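Long-range contact in LPP20 lipofamily protein (Helicobacter pylori R046Wa, PDB 4KZS), which is a secreted protein of unknown function whose C-terminal domain belongs to a family related to the N-terminal domain of TolB, hinting at a Tol-Pal link: residues V180-D185 with L204-E209. Residues are numbered along the deposited sequence; the frame is centred on the assembly and turned at random.
Sequences VQITFD and LTPSDE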
loop_
_atom_site.group_PDB
_atom_site.type_symbol
_atom_site.label_atom_id
_atom_site.label_comp_id
_atom_site.label_asym_id
_atom_site.label_seq_id
_atom_site.Cartn_x
_atom_site.Cartn_y
_atom_site.Cartn_z
ATOM N N VAL A 180 5.575 -17.519 -7.737
ATOM C CA VAL A 180 5.140 -17.725 -9.105
ATOM C C VAL A 180 6.153 -18.533 -9.907
ATOM O O VAL A 180 7.363 -18.273 -9.831
ATOM C CB VAL A 180 4.831 -16.401 -9.798
ATOM C CG1 VAL A 180 3.938 -15.579 -8.887
ATOM C CG2 VAL A 180 6.100 -15.630 -10.167
ATOM N N GLN A 181 5.648 -19.517 -10.656
ATOM C CA GLN A 181 6.464 -20.340 -11.567
ATOM C C GLN A 181 7.161 -19.503 -12.628
ATOM O O GLN A 181 6.564 -18.599 -13.185
ATOM C CB GLN A 181 5.602 -21.406 -12.239
ATOM C CG GLN A 181 6.377 -22.501 -12.957
ATOM C CD GLN A 181 5.540 -23.753 -13.135
ATOM O OE1 GLN A 181 4.416 -23.695 -13.644
ATOM N NE2 GLN A 181 6.083 -24.894 -12.716
ATOM N N ILE A 182 8.427 -19.798 -12.893
ATOM C CA ILE A 182 9.188 -19.044 -13.873
ATOM C C ILE A 182 9.775 -19.995 -14.913
ATOM O O ILE A 182 10.720 -20.731 -14.636
ATOM C CB ILE A 182 10.280 -18.178 -13.217
ATOM C CG1 ILE A 182 9.640 -17.085 -12.357
ATOM C CG2 ILE A 182 11.196 -17.569 -14.271
ATOM C CD1 ILE A 182 10.636 -16.178 -11.653
ATOM N N THR A 183 9.191 -19.969 -16.109
ATOM C CA THR A 183 9.601 -20.810 -17.233
ATOM C C THR A 183 10.612 -20.105 -18.145
ATOM O O THR A 183 10.613 -18.876 -18.270
ATOM C CB THR A 183 8.361 -21.258 -18.047
ATOM O OG1 THR A 183 7.377 -21.802 -17.155
ATOM C CG2 THR A 183 8.711 -22.321 -19.088
ATOM N N PHE A 184 11.474 -20.903 -18.766
ATOM C CA PHE A 184 12.326 -20.430 -19.844
ATOM C C PHE A 184 12.228 -21.274 -21.141
ATOM O O PHE A 184 11.519 -22.288 -21.190
ATOM C CB PHE A 184 13.752 -20.355 -19.339
ATOM C CG PHE A 184 14.060 -19.109 -18.564
ATOM C CD1 PHE A 184 13.420 -18.836 -17.362
ATOM C CD2 PHE A 184 15.042 -18.221 -19.024
ATOM C CE1 PHE A 184 13.738 -17.684 -16.645
ATOM C CE2 PHE A 184 15.374 -17.075 -18.312
ATOM C CZ PHE A 184 14.714 -16.804 -17.122
ATOM N N ASP A 185 12.933 -20.840 -22.190
ATOM C CA ASP A 185 12.927 -21.517 -23.498
ATOM C C ASP A 185 13.942 -22.669 -23.605
ATOM O O ASP A 185 14.969 -22.675 -22.923
ATOM C CB ASP A 185 13.140 -20.494 -24.631
ATOM C CG ASP A 185 14.527 -19.851 -24.605
ATOM O OD1 ASP A 185 14.667 -18.709 -24.104
ATOM O OD2 ASP A 185 15.482 -20.487 -25.094
ATOM N N LEU A 204 9.783 -11.636 -6.313
ATOM C CA LEU A 204 9.048 -12.900 -6.532
ATOM C C LEU A 204 9.727 -14.101 -5.846
ATOM O O LEU A 204 10.885 -14.013 -5.487
ATOM C CB LEU A 204 9.017 -13.170 -8.040
ATOM C CG LEU A 204 7.652 -13.471 -8.578
ATOM C CD1 LEU A 204 6.685 -13.044 -7.474
ATOM C CD2 LEU A 204 7.505 -12.677 -9.882
ATOM N N THR A 205 9.032 -15.218 -5.732
ATOM C CA THR A 205 9.611 -16.429 -5.210
ATOM C C THR A 205 9.455 -17.555 -6.228
ATOM O O THR A 205 8.423 -18.285 -6.221
ATOM C CB THR A 205 8.928 -16.836 -3.896
ATOM O OG1 THR A 205 9.319 -15.921 -2.870
ATOM C CG2 THR A 205 9.365 -18.183 -3.477
ATOM N N PRO A 206 10.496 -17.758 -7.065
ATOM C CA PRO A 206 10.348 -18.746 -8.158
ATOM C C PRO A 206 9.814 -20.046 -7.634
ATOM O O PRO A 206 10.354 -20.603 -6.689
ATOM C CB PRO A 206 11.753 -18.881 -8.693
ATOM C CG PRO A 206 12.365 -17.536 -8.406
ATOM C CD PRO A 206 11.863 -17.198 -7.023
ATOM N N SER A 207 8.696 -20.505 -8.170
ATOM C CA SER A 207 8.146 -21.753 -7.644
ATOM C C SER A 207 7.866 -22.718 -8.751
ATOM O O SER A 207 8.004 -22.361 -9.922
ATOM C CB SER A 207 6.913 -21.539 -6.795
ATOM O OG SER A 207 6.594 -22.746 -6.135
ATOM N N ASP A 208 7.539 -23.955 -8.368
ATOM C CA ASP A 208 7.390 -25.069 -9.309
ATOM C C ASP A 208 6.061 -25.747 -9.052
ATOM O O ASP A 208 5.539 -26.446 -9.919
ATOM C CB ASP A 208 8.548 -26.079 -9.194
ATOM C CG ASP A 208 9.732 -25.758 -10.131
ATOM O OD1 ASP A 208 10.873 -26.120 -9.779
ATOM O OD2 ASP A 208 9.537 -25.147 -11.208
ATOM N N GLU A 209 5.506 -25.530 -7.861
ATOM C CA GLU A 209 4.116 -25.891 -7.585
ATOM C C GLU A 209 3.226 -25.223 -8.631
ATOM O O GLU A 209 3.544 -24.145 -9.129
ATOM C CB GLU A 209 3.703 -25.418 -6.196
ATOM C CG GLU A 209 4.791 -25.543 -5.139
ATOM C CD GLU A 209 4.397 -24.920 -3.810
ATOM O OE1 GLU A 209 5.282 -24.697 -2.963
ATOM O OE2 GLU A 209 3.200 -24.653 -3.599
#
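V180 and S207 join two short strands, 180-182 and 205-207, whose axes come within 4.3 Å but splay by 71°, far from the near-parallel course of regular sheet neighbours. S207 N donates to V180 O at 3.1 Å. The donor stands well above the carbonyl plane. In return V180 N gives a weak bond to T205 O, bent to 134° at the hydrogen. V180 N and O so reach T205 and S207, the residues on either side of P206 in strand 205-207. The backbones are nearest at Q181 and S207, where the CA-H of Q181 points at S207 O. I182 N, 3.9 Å from S207 O, makes no bond to it.

The side chains of V180 and L204 are both buried and meet here, but their modelled approach is too close to be reliable in detail. I215 of strand 214-215 touches both residues. I182 lies alongside P206, pointing the same way, and its CD1 meets CG of the proline ring at 3.9 Å. Helix 190-200 packs here, with Y200 on I182 and I197 on P206. Q181 has CG anti to its backbone N (chi1 -167°) and an extended chain. Its amide therefore runs out beside D208, where NE2 is 3.2 Å from D208 O, at an angle too poor for a hydrogen bond. E209 directs its carboxylate to K179, forming a salt bridge.

Strand 179-182, helix 190-200 and strand 205-207 form a beta-alpha-beta unit of the parallel kind, though its strands are strongly splayed here. Strand 205-207 is an outer strand of the small sheet in the C-terminal domain, whose sequence family is grouped with the TolB N-terminal domain.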